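Side-chain contact in transcriptional regulator (Enterococcus faecalis, PDB 3QFI), which is of unknown function but belongs to the LytR-CpsA-Psr family, whose members were first described as transcriptional regulators: residues D212-D215 with I216-K219. Numbering follows the deposited sequence.
Sequences DMMD and IQSK
Gln217 bonds to Met213 and Ser218 to Met214, both through carbonyls near the C-terminal end of helix 210-216. The helix lies at the surface of this LytR-CpsA-Psr family protein, ahead of the loop that leads to strand 227-230. Gln217 N donates to Met213 O at 2.8 Å, a nearly straight bond of 165°. Gln217 is also the first residue to leave helical backbone angles. One residue on, the Ser218 hydroxyl takes over. Its OG gives a hydrogen bond to Met214 O at 2.8 Å, arriving in the carbonyl plane. A chi1 of 62° puts OG between its own N and carbonyl carbon, within reach of Met214 O.

Lys219 runs alongside the next carbonyl. Its CB lies 3.1 Å from Asp215 O. CG follows at 3.5 Å from Asp215 O, and CD stays beside the same oxygen. CE is farther off, at 3.9 Å from Asp215 O; bends at chi3 and chi4 fold the end of the chain. Lys219 NZ is hydrogen-bonded to Asp17 O. Asp215 OD1 is 6.4 Å from Lys219 NZ. The opposite charges are therefore near but not paired. Ile16 packs on Asp212, Asp215 and Ile216, placing an N-terminal segment against this helix.

The exposed Met214 side chain crosses that of Gln217 at a slant. Its terminal methyl CE faces Gln217 OE1.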
# COMPACT_ATOMS: atom_id res chain seq x y z
N ASP A 212 9.38 -18.58 1.02
CA ASP A 212 9.18 -17.37 1.79
C ASP A 212 7.76 -17.35 2.34
O ASP A 212 7.54 -17.00 3.49
CB ASP A 212 9.44 -16.12 0.93
CG ASP A 212 10.94 -15.88 0.63
OD1 ASP A 212 11.78 -16.08 1.54
OD2 ASP A 212 11.27 -15.48 -0.50
N MET A 213 6.81 -17.76 1.51
CA MET A 213 5.41 -17.80 1.92
C MET A 213 5.19 -18.82 3.04
O MET A 213 4.55 -18.51 4.06
CB MET A 213 4.52 -18.18 0.73
CG MET A 213 3.38 -17.22 0.51
SD MET A 213 3.99 -15.63 -0.01
CE MET A 213 3.98 -15.85 -1.82
N MET A 214 5.73 -20.02 2.87
CA MET A 214 5.61 -21.07 3.87
C MET A 214 6.25 -20.62 5.19
O MET A 214 5.81 -21.02 6.27
CB MET A 214 6.28 -22.37 3.39
CG MET A 214 5.62 -23.05 2.18
SD MET A 214 4.05 -23.93 2.48
CE MET A 214 2.86 -22.56 2.49
N ASP A 215 7.30 -19.80 5.11
CA ASP A 215 7.97 -19.30 6.31
C ASP A 215 7.08 -18.29 7.02
O ASP A 215 7.10 -18.18 8.24
CB ASP A 215 9.30 -18.62 5.95
CG ASP A 215 10.46 -19.60 5.84
OD1 ASP A 215 11.59 -19.14 5.61
OD2 ASP A 215 10.23 -20.82 5.99
N ILE A 216 6.31 -17.54 6.23
CA ILE A 216 5.42 -16.53 6.77
C ILE A 216 4.19 -17.18 7.40
O ILE A 216 3.79 -16.80 8.50
CB ILE A 216 4.93 -15.55 5.67
CG1 ILE A 216 6.10 -15.10 4.79
CG2 ILE A 216 4.25 -14.35 6.32
CD1 ILE A 216 7.22 -14.41 5.53
N GLN A 217 3.61 -18.16 6.71
CA GLN A 217 2.42 -18.86 7.19
C GLN A 217 2.73 -19.89 8.29
O GLN A 217 2.08 -20.94 8.37
CB GLN A 217 1.69 -19.57 6.02
CG GLN A 217 1.19 -18.65 4.89
CD GLN A 217 0.33 -19.38 3.83
OE1 GLN A 217 0.75 -20.39 3.25
NE2 GLN A 217 -0.86 -18.85 3.56
N SER A 218 3.71 -19.60 9.14
CA SER A 218 4.08 -20.52 10.21
C SER A 218 4.95 -19.83 11.24
O SER A 218 5.31 -20.42 12.26
CB SER A 218 4.84 -21.71 9.64
OG SER A 218 6.05 -21.28 9.04
N LYS A 219 5.30 -18.58 10.97
CA LYS A 219 6.17 -17.86 11.88
C LYS A 219 5.80 -16.41 12.08
O LYS A 219 6.36 -15.73 12.93
CB LYS A 219 7.59 -17.96 11.34
CG LYS A 219 8.16 -19.37 11.39
CD LYS A 219 9.33 -19.53 10.44
CE LYS A 219 10.26 -18.33 10.50
NZ LYS A 219 10.73 -18.11 11.89